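Local coordinates for protein leucyl-trna synthetase (Plasmodium falciparum, PDB 5FOC) that forms the editing domain of cytosolic leucyl-tRNA synthetase, the enzyme that charges tRNA(Leu) with leucine, and probably hydrolyses wrongly charged aminoacyl-tRNA, at residues 107-112 and 213-218; 113-118 and 180-185; 244-249 and 253-258; 358-363 and 369-374. The protein carries 2 engineered substitutions. All blocks are in the same frame, centred on the assembly; numbering follows the deposited sequence.

Interaction 1. Residues 107-112 and 213-218; sequences NKIWNE and FILNKI
Trp110 NE1 donates to a water 2.8 Å away, and that water in turn donates to Leu215 O, also at 2.8 Å, so one solvent molecule joins the end of helix 103-109 to the segment that runs into strand 216-219. This is a helix end packed against an edge strand of the mixed sheet of the editing domain. The water lies in the plane of the indole at its edge, where the ring N-H points. The rest is apolar. Ile109 CD1 reaches the edge of the Phe213 ring, 3.9 Å from CZ, while Leu215 CD2 sits 3.8 Å above one face of the same ring. The other branch of Ile109, CG2, lies anti to its backbone N (CG1 is at chi1 -62°) and approaches Leu215 CD2 at 4.3 Å. A beta-branched residue suits this place because its two arms serve two neighbours. Ile176 of helix 172-178 touches Ile109, and Lys172 and Ile175 touch Phe213. After the inverse gamma turn centred on Trp110, Asn111 uses both ends of its amide: OD1 N-caps the next helix at Asp113 N, and ND2 donates to Asn107 O over 3.1 Å.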
loop_
_atom_site.group_PDB
_atom_site.type_symbol
_atom_site.label_atom_id
_atom_site.label_comp_id
_atom_site.label_asym_id
_atom_site.label_seq_id
_atom_site.Cartn_x
_atom_site.Cartn_y
_atom_site.Cartn_z
ATOM N N ASN A 107 -23.788 -0.024 -14.827
ATOM C CA ASN A 107 -24.692 0.228 -13.708
ATOM C C ASN A 107 -24.374 -0.576 -12.432
ATOM O O ASN A 107 -24.691 -0.135 -11.322
ATOM C CB ASN A 107 -26.143 -0.068 -14.127
ATOM C CG ASN A 107 -26.718 0.952 -15.100
ATOM O OD1 ASN A 107 -26.166 2.031 -15.303
ATOM N ND2 ASN A 107 -27.843 0.587 -15.741
ATOM N N LYS A 108 -23.762 -1.754 -12.603
ATOM C CA LYS A 108 -23.347 -2.596 -11.491
ATOM C C LYS A 108 -22.079 -2.054 -10.814
ATOM O O LYS A 108 -21.957 -2.092 -9.589
ATOM C CB LYS A 108 -23.119 -4.036 -11.977
ATOM C CG LYS A 108 -22.822 -5.073 -10.896
ATOM C CD LYS A 108 -22.560 -6.453 -11.510
ATOM C CE LYS A 108 -22.699 -7.632 -10.536
ATOM N NZ LYS A 108 -22.003 -7.452 -9.233
ATOM N N ILE A 109 -21.143 -1.547 -11.620
ATOM C CA ILE A 109 -19.831 -1.083 -11.111
ATOM C C ILE A 109 -20.008 0.309 -10.509
ATOM O O ILE A 109 -19.522 0.547 -9.398
ATOM C CB ILE A 109 -18.695 -1.102 -12.206
ATOM C CG1 ILE A 109 -18.500 -2.524 -12.676
ATOM C CG2 ILE A 109 -17.403 -0.591 -11.608
ATOM C CD1 ILE A 109 -17.808 -2.586 -14.001
ATOM N N TRP A 110 -20.697 1.208 -11.227
ATOM C CA TRP A 110 -20.879 2.607 -10.779
ATOM C C TRP A 110 -22.054 2.683 -9.820
ATOM O O TRP A 110 -23.111 3.189 -10.153
ATOM C CB TRP A 110 -21.052 3.552 -11.960
ATOM C CG TRP A 110 -19.819 3.578 -12.900
ATOM C CD1 TRP A 110 -18.659 2.838 -12.807
ATOM C CD2 TRP A 110 -19.663 4.404 -14.047
ATOM N NE1 TRP A 110 -17.798 3.140 -13.857
ATOM C CE2 TRP A 110 -18.393 4.086 -14.639
ATOM C CE3 TRP A 110 -20.477 5.354 -14.673
ATOM C CZ2 TRP A 110 -17.923 4.743 -15.760
ATOM C CZ3 TRP A 110 -20.020 5.963 -15.816
ATOM C CH2 TRP A 110 -18.741 5.661 -16.341
ATOM N N ASN A 111 -21.877 2.075 -8.676
ATOM C CA ASN A 111 -22.999 1.750 -7.766
ATOM C C ASN A 111 -22.416 1.601 -6.410
ATOM O O ASN A 111 -21.443 0.910 -6.211
ATOM C CB ASN A 111 -23.643 0.431 -8.246
ATOM C CG ASN A 111 -24.980 0.142 -7.620
ATOM O OD1 ASN A 111 -25.132 0.163 -6.411
ATOM N ND2 ASN A 111 -25.922 -0.227 -8.444
ATOM N N GLU A 112 -23.031 2.181 -5.384
ATOM C CA GLU A 112 -22.500 2.010 -4.040
ATOM C C GLU A 112 -22.340 0.542 -3.630
ATOM O O GLU A 112 -21.387 0.203 -2.907
ATOM C CB GLU A 112 -23.475 2.671 -3.014
ATOM C CG GLU A 112 -22.859 2.849 -1.642
ATOM C CD GLU A 112 -23.934 3.058 -0.568
ATOM O OE1 GLU A 112 -24.729 2.115 -0.372
ATOM O OE2 GLU A 112 -23.985 4.146 0.041
ATOM N N PHE A 213 -8.431 -4.841 -17.444
ATOM C CA PHE A 213 -9.705 -4.124 -17.204
ATOM C C PHE A 213 -9.504 -3.045 -16.161
ATOM O O PHE A 213 -9.233 -3.382 -15.016
ATOM C CB PHE A 213 -10.742 -5.149 -16.755
ATOM C CG PHE A 213 -12.143 -4.629 -16.566
ATOM C CD1 PHE A 213 -12.648 -3.469 -17.170
ATOM C CD2 PHE A 213 -12.985 -5.377 -15.788
ATOM C CE1 PHE A 213 -13.952 -3.035 -16.914
ATOM C CE2 PHE A 213 -14.304 -4.957 -15.541
ATOM C CZ PHE A 213 -14.777 -3.807 -16.123
ATOM N N ILE A 214 -9.592 -1.769 -16.558
ATOM C CA ILE A 214 -9.321 -0.667 -15.631
ATOM C C ILE A 214 -10.650 -0.011 -15.233
ATOM O O ILE A 214 -11.344 0.531 -16.075
ATOM C CB ILE A 214 -8.383 0.406 -16.201
ATOM C CG1 ILE A 214 -7.017 -0.231 -16.645
ATOM C CG2 ILE A 214 -8.105 1.517 -15.195
ATOM C CD1 ILE A 214 -6.333 -1.027 -15.545
ATOM N N LEU A 215 -10.935 -0.020 -13.940
ATOM C CA LEU A 215 -12.115 0.642 -13.450
ATOM C C LEU A 215 -11.972 2.138 -13.292
ATOM O O LEU A 215 -12.959 2.860 -13.363
ATOM C CB LEU A 215 -12.443 0.064 -12.093
ATOM C CG LEU A 215 -12.648 -1.445 -11.981
ATOM C CD1 LEU A 215 -13.058 -1.839 -10.565
ATOM C CD2 LEU A 215 -13.621 -2.001 -12.990
ATOM N N ASN A 216 -10.774 2.591 -12.970
ATOM C CA ASN A 216 -10.464 3.981 -12.786
ATOM C C ASN A 216 -8.955 4.169 -12.677
ATOM O O ASN A 216 -8.203 3.215 -12.425
ATOM C CB ASN A 216 -11.182 4.533 -11.503
ATOM C CG ASN A 216 -11.775 5.886 -11.713
ATOM O OD1 ASN A 216 -11.328 6.666 -12.533
ATOM N ND2 ASN A 216 -12.870 6.174 -10.935
ATOM N N LYS A 217 -8.557 5.428 -12.825
ATOM C CA LYS A 217 -7.177 5.869 -12.685
ATOM C C LYS A 217 -7.244 7.178 -11.898
ATOM O O LYS A 217 -7.874 8.138 -12.346
ATOM C CB LYS A 217 -6.542 6.053 -14.070
ATOM C CG LYS A 217 -5.163 6.600 -14.012
ATOM C CD LYS A 217 -4.596 6.802 -15.402
ATOM C CE LYS A 217 -4.979 8.147 -15.971
ATOM N NZ LYS A 217 -4.332 8.290 -17.312
ATOM N N ILE A 218 -6.643 7.185 -10.707
ATOM C CA ILE A 218 -6.829 8.264 -9.743
ATOM C C ILE A 218 -5.478 8.741 -9.177
ATOM O O ILE A 218 -4.652 7.919 -8.728
ATOM C CB ILE A 218 -7.849 7.844 -8.624
ATOM C CG1 ILE A 218 -9.176 7.412 -9.247
ATOM C CG2 ILE A 218 -8.013 8.946 -7.622
ATOM C CD1 ILE A 218 -10.187 6.839 -8.260
HETATM O O HOH W 1 -15.337 1.852 -14.419
#

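Interaction 2. Residues 113-118 and 180-185; sequences DFFVKD and PNIYVC
Ile182 CD1 fits into the notch beside two consecutive phenylalanines of helix 112-118, which meet it from different directions: Phe114 passes it at a slant, Phe115 at about a right angle. The methyl is 3.7 Å from Phe114 CE2 and 3.9 Å from Phe115 CE2, and it approaches both rings obliquely. Differing first torsions bring both rings to the same methyl: CG of Phe114 is anti to its backbone N (chi1 -161°), whereas CG of Phe115 is anti to its carbonyl carbon (chi1 -56°). The rings also touch each other, with Phe114 CD2 4.1 Å above one face of Phe115 and displaced toward its rim. Such large apolar rings bury well against the aliphatic end of Ile182, whose CB points toward the helix. Leu151 of strand 146-152 adds to this layer, and helix 18-35 flanks Phe115. At the end of the helix a water donates to Asp118 O, at 3.2 Å, and to Pro180 O, at 2.8 Å. The helix widens into a pi-type turn, where Asp113 O accepts from both Lys117 N and Asp118 N. The arrangement is that of an alpha/beta layer, a short helix lying over strand 181-185, which runs parallel to strand 120-127.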
loop_
_atom_site.group_PDB
_atom_site.type_symbol
_atom_site.label_atom_id
_atom_site.label_comp_id
_atom_site.label_asym_id
_atom_site.label_seq_id
_atom_site.Cartn_x
_atom_site.Cartn_y
_atom_site.Cartn_z
ATOM N N ASP A 113 -23.273 -0.318 -4.062
ATOM C CA ASP A 113 -23.283 -1.757 -3.708
ATOM C C ASP A 113 -21.967 -2.424 -4.166
ATOM O O ASP A 113 -21.478 -3.328 -3.520
ATOM C CB ASP A 113 -24.432 -2.513 -4.381
ATOM C CG ASP A 113 -25.799 -2.314 -3.716
ATOM O OD1 ASP A 113 -25.869 -1.844 -2.565
ATOM O OD2 ASP A 113 -26.784 -2.685 -4.382
ATOM N N PHE A 114 -21.432 -1.952 -5.270
ATOM C CA PHE A 114 -20.193 -2.556 -5.759
ATOM C C PHE A 114 -19.049 -2.438 -4.761
ATOM O O PHE A 114 -18.264 -3.383 -4.595
ATOM C CB PHE A 114 -19.793 -1.932 -7.069
ATOM C CG PHE A 114 -18.834 -2.755 -7.873
ATOM C CD1 PHE A 114 -19.248 -3.939 -8.459
ATOM C CD2 PHE A 114 -17.556 -2.323 -8.076
ATOM C CE1 PHE A 114 -18.417 -4.684 -9.281
ATOM C CE2 PHE A 114 -16.685 -3.086 -8.856
ATOM C CZ PHE A 114 -17.120 -4.265 -9.451
ATOM N N PHE A 115 -18.928 -1.286 -4.106
ATOM C CA PHE A 115 -17.870 -0.991 -3.155
ATOM C C PHE A 115 -18.190 -1.394 -1.721
ATOM O O PHE A 115 -17.252 -1.604 -0.937
ATOM C CB PHE A 115 -17.535 0.482 -3.212
ATOM C CG PHE A 115 -17.159 0.926 -4.577
ATOM C CD1 PHE A 115 -18.120 1.244 -5.534
ATOM C CD2 PHE A 115 -15.821 0.971 -4.944
ATOM C CE1 PHE A 115 -17.748 1.606 -6.834
ATOM C CE2 PHE A 115 -15.444 1.341 -6.232
ATOM C CZ PHE A 115 -16.381 1.642 -7.184
ATOM N N VAL A 116 -19.483 -1.455 -1.370
ATOM C CA VAL A 116 -19.920 -1.810 -0.012
ATOM C C VAL A 116 -20.267 -3.306 0.145
ATOM O O VAL A 116 -19.919 -3.919 1.147
ATOM C CB VAL A 116 -21.136 -0.949 0.440
ATOM C CG1 VAL A 116 -21.614 -1.384 1.828
ATOM C CG2 VAL A 116 -20.749 0.514 0.453
ATOM N N LYS A 117 -20.986 -3.876 -0.821
ATOM C CA LYS A 117 -21.465 -5.252 -0.710
ATOM C C LYS A 117 -20.684 -6.238 -1.578
ATOM O O LYS A 117 -20.344 -7.326 -1.108
ATOM C CB LYS A 117 -22.930 -5.311 -1.077
ATOM C CG LYS A 117 -23.859 -4.588 -0.098
ATOM C CD LYS A 117 -25.279 -5.079 -0.310
ATOM C CE LYS A 117 -26.321 -4.151 0.282
ATOM N NZ LYS A 117 -27.632 -4.612 -0.223
ATOM N N ASP A 118 -20.380 -5.864 -2.819
ATOM C CA ASP A 118 -20.003 -6.847 -3.818
ATOM C C ASP A 118 -18.490 -7.166 -3.716
ATOM O O ASP A 118 -18.107 -8.340 -3.824
ATOM C CB ASP A 118 -20.291 -6.351 -5.264
ATOM C CG ASP A 118 -21.793 -6.209 -5.603
ATOM O OD1 ASP A 118 -22.661 -6.691 -4.844
ATOM O OD2 ASP A 118 -22.099 -5.604 -6.683
ATOM N N PRO A 180 -13.104 -11.044 -6.589
ATOM C CA PRO A 180 -13.861 -10.382 -5.467
ATOM C C PRO A 180 -13.259 -9.096 -4.963
ATOM O O PRO A 180 -13.872 -8.426 -4.121
ATOM C CB PRO A 180 -13.779 -11.426 -4.358
ATOM C CG PRO A 180 -12.466 -12.099 -4.615
ATOM C CD PRO A 180 -12.419 -12.258 -6.106
ATOM N N ASN A 181 -12.056 -8.731 -5.399
ATOM C CA ASN A 181 -11.321 -7.591 -4.837
ATOM C C ASN A 181 -11.065 -6.530 -5.875
ATOM O O ASN A 181 -10.703 -6.866 -7.037
ATOM C CB ASN A 181 -9.959 -8.065 -4.260
ATOM C CG ASN A 181 -10.121 -9.100 -3.171
ATOM O OD1 ASN A 181 -11.192 -9.183 -2.552
ATOM N ND2 ASN A 181 -9.101 -9.903 -2.924
ATOM N N ILE A 182 -11.277 -5.267 -5.502
ATOM C CA ILE A 182 -10.830 -4.133 -6.257
ATOM C C ILE A 182 -9.451 -3.815 -5.730
ATOM O O ILE A 182 -9.313 -3.361 -4.632
ATOM C CB ILE A 182 -11.744 -2.910 -6.118
ATOM C CG1 ILE A 182 -13.101 -3.226 -6.711
ATOM C CG2 ILE A 182 -11.140 -1.712 -6.805
ATOM C CD1 ILE A 182 -14.204 -2.329 -6.213
ATOM N N TYR A 183 -8.398 -4.030 -6.559
ATOM C CA TYR A 183 -7.063 -3.615 -6.197
ATOM C C TYR A 183 -6.651 -2.255 -6.700
ATOM O O TYR A 183 -7.027 -1.869 -7.788
ATOM C CB TYR A 183 -6.056 -4.661 -6.707
ATOM C CG TYR A 183 -6.130 -6.014 -6.035
ATOM C CD1 TYR A 183 -6.123 -6.135 -4.629
ATOM C CD2 TYR A 183 -6.267 -7.205 -6.778
ATOM C CE1 TYR A 183 -6.175 -7.377 -4.004
ATOM C CE2 TYR A 183 -6.334 -8.452 -6.152
ATOM C CZ TYR A 183 -6.280 -8.546 -4.764
ATOM O OH TYR A 183 -6.358 -9.713 -4.051
ATOM N N VAL A 184 -5.923 -1.518 -5.860
ATOM C CA VAL A 184 -5.352 -0.250 -6.222
ATOM C C VAL A 184 -3.824 -0.462 -6.292
ATOM O O VAL A 184 -3.201 -0.951 -5.325
ATOM C CB VAL A 184 -5.612 0.865 -5.189
ATOM C CG1 VAL A 184 -5.151 2.192 -5.721
ATOM C CG2 VAL A 184 -7.120 0.943 -4.862
ATOM N N CYS A 185 -3.251 -0.037 -7.408
ATOM C CA CYS A 185 -1.797 -0.304 -7.667
ATOM C C CYS A 185 -1.309 0.563 -8.809
ATOM O O CYS A 185 -2.073 1.111 -9.581
ATOM C CB CYS A 185 -1.615 -1.766 -7.983
ATOM S SG CYS A 185 -2.549 -2.355 -9.414
HETATM O O HOH W 2 -15.662 -9.618 -2.303
#

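Interaction 3. Residues 244-249 and 253-258; sequences TTIKMN and GIVPCV
The loop that links strands 238-242 and 254-257 folds back here on the residues leading into strand 254-257, and Ile246 makes the contact. Its CG1 lies beside the backbone N (chi1 -73°), which leaves CG2 anti to that N and resting on bare backbone, 3.5 Å from Gly253 O and 3.7 Å from Gly253 CA. The CG1 arm runs past Val255 in the opposite sense, bringing Ile246 CD1 to 4.0 Å from Val255 CG2. Glycine suits position 253 twice over: its phi is positive (79°), and its lack of a side chain lets both Ile246 and the methyl end of Met248 draw near. Gly253 O is not left to the methyl alone, for it is hydrogen-bonded to Tyr147 OH, while Ile246 O is held by Asn142 ND2. Lys247 points away, and its NZ curls back to donate to Thr245 O over 2.8 Å. The Ser-Thr-Gly sequence ending at Gly253 probably corresponds to the GTG motif of related LeuRS editing domains, a region that in relatives lies near the hydrolytic pocket.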
loop_
_atom_site.group_PDB
_atom_site.type_symbol
_atom_site.label_atom_id
_atom_site.label_comp_id
_atom_site.label_asym_id
_atom_site.label_seq_id
_atom_site.Cartn_x
_atom_site.Cartn_y
_atom_site.Cartn_z
ATOM N N THR A 244 6.472 11.464 -1.500
ATOM C CA THR A 244 6.832 11.812 -2.892
ATOM C C THR A 244 8.020 11.058 -3.423
ATOM O O THR A 244 8.264 11.129 -4.619
ATOM C CB THR A 244 7.106 13.316 -3.062
ATOM O OG1 THR A 244 8.205 13.730 -2.218
ATOM C CG2 THR A 244 5.848 14.078 -2.734
ATOM N N THR A 245 8.747 10.358 -2.554
ATOM C CA THR A 245 9.989 9.628 -2.960
ATOM C C THR A 245 9.664 8.222 -3.434
ATOM O O THR A 245 10.542 7.527 -3.920
ATOM C CB THR A 245 10.949 9.499 -1.774
ATOM O OG1 THR A 245 10.195 9.017 -0.629
ATOM C CG2 THR A 245 11.552 10.819 -1.452
ATOM N N ILE A 246 8.424 7.767 -3.286
ATOM C CA ILE A 246 8.006 6.469 -3.843
ATOM C C ILE A 246 8.276 6.448 -5.365
ATOM O O ILE A 246 7.814 7.312 -6.095
ATOM C CB ILE A 246 6.521 6.169 -3.551
ATOM C CG1 ILE A 246 6.422 5.840 -2.082
ATOM C CG2 ILE A 246 5.999 5.040 -4.426
ATOM C CD1 ILE A 246 4.977 5.811 -1.615
ATOM N N LYS A 247 9.062 5.463 -5.810
ATOM C CA LYS A 247 9.394 5.341 -7.220
ATOM C C LYS A 247 8.362 4.512 -7.968
ATOM O O LYS A 247 8.091 3.361 -7.602
ATOM C CB LYS A 247 10.778 4.660 -7.370
ATOM C CG LYS A 247 11.949 5.474 -6.827
ATOM C CD LYS A 247 12.159 6.807 -7.561
ATOM C CE LYS A 247 13.197 7.712 -6.878
ATOM N NZ LYS A 247 12.657 8.244 -5.566
ATOM N N MET A 248 7.792 5.091 -9.024
ATOM C CA MET A 248 6.726 4.440 -9.749
ATOM C C MET A 248 7.144 3.250 -10.603
ATOM O O MET A 248 6.303 2.503 -11.052
ATOM C CB MET A 248 5.982 5.467 -10.574
ATOM C CG MET A 248 5.287 6.535 -9.721
ATOM S SD MET A 248 4.347 6.022 -8.240
ATOM C CE MET A 248 2.915 5.215 -8.950
ATOM N N ASN A 249 8.439 3.048 -10.764
ATOM C CA ASN A 249 8.945 1.875 -11.442
ATOM C C ASN A 249 9.262 0.696 -10.513
ATOM O O ASN A 249 9.701 -0.341 -10.999
ATOM C CB ASN A 249 10.139 2.224 -12.343
ATOM C CG ASN A 249 11.334 2.769 -11.583
ATOM O OD1 ASN A 249 11.205 3.327 -10.503
ATOM N ND2 ASN A 249 12.495 2.648 -12.165
ATOM N N GLY A 253 3.907 0.707 -5.785
ATOM C CA GLY A 253 3.995 2.134 -5.576
ATOM C C GLY A 253 3.125 2.465 -4.333
ATOM O O GLY A 253 2.842 3.639 -4.161
ATOM N N ILE A 254 2.870 1.487 -3.493
ATOM C CA ILE A 254 2.135 1.723 -2.189
ATOM C C ILE A 254 2.982 0.998 -1.161
ATOM O O ILE A 254 3.297 -0.195 -1.343
ATOM C CB ILE A 254 0.753 1.108 -2.241
ATOM C CG1 ILE A 254 -0.040 1.774 -3.357
ATOM C CG2 ILE A 254 0.058 1.359 -0.867
ATOM C CD1 ILE A 254 -1.177 0.990 -3.968
ATOM N N VAL A 255 3.370 1.686 -0.105
ATOM C CA VAL A 255 4.141 1.045 0.908
ATOM C C VAL A 255 3.591 1.208 2.330
ATOM O O VAL A 255 3.130 2.279 2.680
ATOM C CB VAL A 255 5.600 1.489 0.854
ATOM C CG1 VAL A 255 6.218 1.118 -0.504
ATOM C CG2 VAL A 255 5.759 2.942 1.090
ATOM N N PRO A 256 3.698 0.157 3.118
ATOM C CA PRO A 256 3.375 0.261 4.547
ATOM C C PRO A 256 4.340 1.184 5.221
ATOM O O PRO A 256 5.555 1.145 4.932
ATOM C CB PRO A 256 3.488 -1.171 5.074
ATOM C CG PRO A 256 3.930 -2.014 3.918
ATOM C CD PRO A 256 4.106 -1.201 2.718
ATOM N N CYS A 257 3.859 2.072 6.096
ATOM C CA CYS A 257 4.671 2.907 6.922
ATOM C C CYS A 257 4.877 2.128 8.216
ATOM O O CYS A 257 3.889 1.794 8.905
ATOM C CB CYS A 257 3.963 4.245 7.232
ATOM S SG CYS A 257 4.885 5.255 8.384
ATOM N N VAL A 258 6.127 1.780 8.541
ATOM C CA VAL A 258 6.484 1.257 9.844
ATOM C C VAL A 258 7.539 2.151 10.426
ATOM O O VAL A 258 8.738 1.858 10.325
ATOM C CB VAL A 258 6.976 -0.209 9.843
ATOM C CG1 VAL A 258 7.146 -0.752 11.271
ATOM C CG2 VAL A 258 6.025 -1.073 9.081
#

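Interaction 4. Residues 358-363 and 369-374; sequences LAKQNI and GFLYSE
This is a helix-against-strand contact at the C-terminal end of the chain, where helix 352-365 is followed, after a short turn, by strand 369-373 and packs against it. The backbones come as near as Ile363 O to Gly369 N, 3.5 Å, without a hydrogen bond. With CG1 of Ile363 at chi1 -69°, CG2 is the branch anti to the backbone N, and it lies 3.6 Å from Gly369 N and 3.7 Å from Gly369 CA. Glycine suits this place because, having no side chain, it lets the branched isoleucine come right up to the main chain. One helical turn earlier, Lys360 contributes its hydrocarbon stem: CD touches Leu371 CD2 at 4.0 Å, and the two side chains cross at about a right angle. The extended lysine chain then carries NZ on to a salt bridge with Glu7 of strand 7-15, the antiparallel neighbour of strand 369-373. Such an amphipathic residue fits the partly exposed border, where the stem can pack on leucine while the charge finds a carboxylate. Farther along the strand, Tyr372 OH donates to Glu374 OE1 over 2.7 Å, reaching it from above the carboxylate plane. Asn188 ND2 and Ser251 N bond to the same carboxylate. Overall, a helix packs on the sheet strand that follows it, in the alpha/beta architecture of the editing domain.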
loop_
_atom_site.group_PDB
_atom_site.type_symbol
_atom_site.label_atom_id
_atom_site.label_comp_id
_atom_site.label_asym_id
_atom_site.label_seq_id
_atom_site.Cartn_x
_atom_site.Cartn_y
_atom_site.Cartn_z
ATOM N N LEU A 358 9.376 -16.917 7.643
ATOM C CA LEU A 358 8.156 -17.400 8.257
ATOM C C LEU A 358 7.033 -16.432 7.989
ATOM O O LEU A 358 5.932 -16.854 7.649
ATOM C CB LEU A 358 8.312 -17.586 9.774
ATOM C CG LEU A 358 9.203 -18.726 10.241
ATOM C CD1 LEU A 358 9.163 -18.786 11.745
ATOM C CD2 LEU A 358 8.767 -20.081 9.695
ATOM N N ALA A 359 7.320 -15.134 8.119
ATOM C CA ALA A 359 6.287 -14.100 7.940
ATOM C C ALA A 359 5.768 -14.093 6.497
ATOM O O ALA A 359 4.563 -13.990 6.258
ATOM C CB ALA A 359 6.810 -12.739 8.341
ATOM N N LYS A 360 6.680 -14.241 5.536
ATOM C CA LYS A 360 6.269 -14.444 4.136
ATOM C C LYS A 360 5.332 -15.632 3.973
ATOM O O LYS A 360 4.294 -15.506 3.317
ATOM C CB LYS A 360 7.467 -14.653 3.222
ATOM C CG LYS A 360 8.082 -13.381 2.757
ATOM C CD LYS A 360 9.176 -13.760 1.732
ATOM C CE LYS A 360 9.803 -12.520 1.137
ATOM N NZ LYS A 360 10.961 -12.862 0.286
ATOM N N GLN A 361 5.722 -16.776 4.565
ATOM C CA GLN A 361 4.896 -17.988 4.586
ATOM C C GLN A 361 3.500 -17.744 5.199
ATOM O O GLN A 361 2.500 -18.148 4.609
ATOM C CB GLN A 361 5.606 -19.152 5.327
ATOM C CG GLN A 361 6.839 -19.694 4.576
ATOM C CD GLN A 361 7.631 -20.731 5.361
ATOM O OE1 GLN A 361 7.208 -21.192 6.421
ATOM N NE2 GLN A 361 8.795 -21.116 4.826
ATOM N N ASN A 362 3.442 -17.060 6.350
ATOM C CA ASN A 362 2.208 -16.930 7.109
ATOM C C ASN A 362 1.292 -15.987 6.384
ATOM O O ASN A 362 0.081 -16.248 6.268
ATOM C CB ASN A 362 2.478 -16.439 8.541
ATOM C CG ASN A 362 3.188 -17.486 9.406
ATOM O OD1 ASN A 362 3.013 -18.704 9.225
ATOM N ND2 ASN A 362 3.982 -17.014 10.368
ATOM N N ILE A 363 1.868 -14.897 5.877
ATOM C CA ILE A 363 1.068 -13.904 5.150
ATOM C C ILE A 363 0.394 -14.533 3.942
ATOM O O ILE A 363 -0.814 -14.327 3.737
ATOM C CB ILE A 363 1.902 -12.692 4.735
ATOM C CG1 ILE A 363 2.277 -11.897 5.985
ATOM C CG2 ILE A 363 1.191 -11.855 3.655
ATOM C CD1 ILE A 363 3.273 -10.783 5.773
ATOM N N GLY A 369 -1.817 -11.564 1.771
ATOM C CA GLY A 369 -0.948 -10.999 0.777
ATOM C C GLY A 369 -0.395 -12.028 -0.210
ATOM O O GLY A 369 -0.861 -13.151 -0.267
ATOM N N PHE A 370 0.577 -11.572 -1.011
ATOM C CA PHE A 370 1.092 -12.304 -2.166
ATOM C C PHE A 370 2.590 -12.100 -2.255
ATOM O O PHE A 370 3.120 -11.086 -1.825
ATOM C CB PHE A 370 0.509 -11.767 -3.461
ATOM C CG PHE A 370 -0.993 -11.763 -3.517
ATOM C CD1 PHE A 370 -1.715 -12.943 -3.728
ATOM C CD2 PHE A 370 -1.685 -10.582 -3.376
ATOM C CE1 PHE A 370 -3.099 -12.934 -3.821
ATOM C CE2 PHE A 370 -3.071 -10.578 -3.453
ATOM C CZ PHE A 370 -3.779 -11.752 -3.656
ATOM N N LEU A 371 3.246 -13.096 -2.851
ATOM C CA LEU A 371 4.619 -12.898 -3.313
ATOM C C LEU A 371 4.561 -12.296 -4.705
ATOM O O LEU A 371 3.684 -12.652 -5.473
ATOM C CB LEU A 371 5.392 -14.205 -3.305
ATOM C CG LEU A 371 5.542 -14.893 -1.937
ATOM C CD1 LEU A 371 6.403 -16.159 -1.979
ATOM C CD2 LEU A 371 6.063 -13.948 -0.848
ATOM N N TYR A 372 5.474 -11.364 -4.982
ATOM C CA TYR A 372 5.537 -10.608 -6.236
ATOM C C TYR A 372 6.992 -10.355 -6.650
ATOM O O TYR A 372 7.825 -9.937 -5.809
ATOM C CB TYR A 372 4.877 -9.241 -6.031
ATOM C CG TYR A 372 4.988 -8.234 -7.152
ATOM C CD1 TYR A 372 6.078 -7.369 -7.235
ATOM C CD2 TYR A 372 4.009 -8.120 -8.121
ATOM C CE1 TYR A 372 6.206 -6.447 -8.283
ATOM C CE2 TYR A 372 4.086 -7.161 -9.126
ATOM C CZ TYR A 372 5.224 -6.355 -9.233
ATOM O OH TYR A 372 5.378 -5.418 -10.240
ATOM N N SER A 373 7.260 -10.570 -7.956
ATOM C CA SER A 373 8.541 -10.314 -8.613
ATOM C C SER A 373 8.344 -9.482 -9.866
ATOM O O SER A 373 7.307 -9.567 -10.510
ATOM C CB SER A 373 9.223 -11.634 -9.051
ATOM O OG SER A 373 9.551 -12.408 -7.911
ATOM N N GLU A 374 9.380 -8.744 -10.273
ATOM C CA GLU A 374 9.313 -8.027 -11.562
ATOM C C GLU A 374 10.643 -7.925 -12.244
ATOM O O GLU A 374 11.638 -8.172 -11.600
ATOM C CB GLU A 374 8.744 -6.636 -11.378
ATOM C CG GLU A 374 9.545 -5.794 -10.406
ATOM C CD GLU A 374 8.852 -4.469 -9.997
ATOM O OE1 GLU A 374 7.740 -4.171 -10.493
ATOM O OE2 GLU A 374 9.495 -3.700 -9.244
ATOM O OXT GLU A 374 10.714 -7.579 -13.427
#

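In the fold
All four interactions reach the same mixed sheet. Interactions 1 and 2 are neighbours, their centres 9 Å apart: their helices follow one another in the chain, and a salt bridge from Lys108 NZ to Asp118 OD2 (3.2 Å) ties the two together. Strand 181-185 carries the connection onward: Ile254 CD1 of interaction 3 packs 4.0 Å from Cys185 CA, and Phe370 CZ of interaction 4 lies 3.3 Å from Tyr183 OH. Interactions 3 and 4, with centres about 18 Å apart, come together where Asn249 O is 3.8 Å from Glu374 OE2. If the Ser-Thr-Gly region marks the editing pocket as in relatives, interaction 3 lies close to it; the centre of interaction 1 is about 24 Å from that of interaction 3.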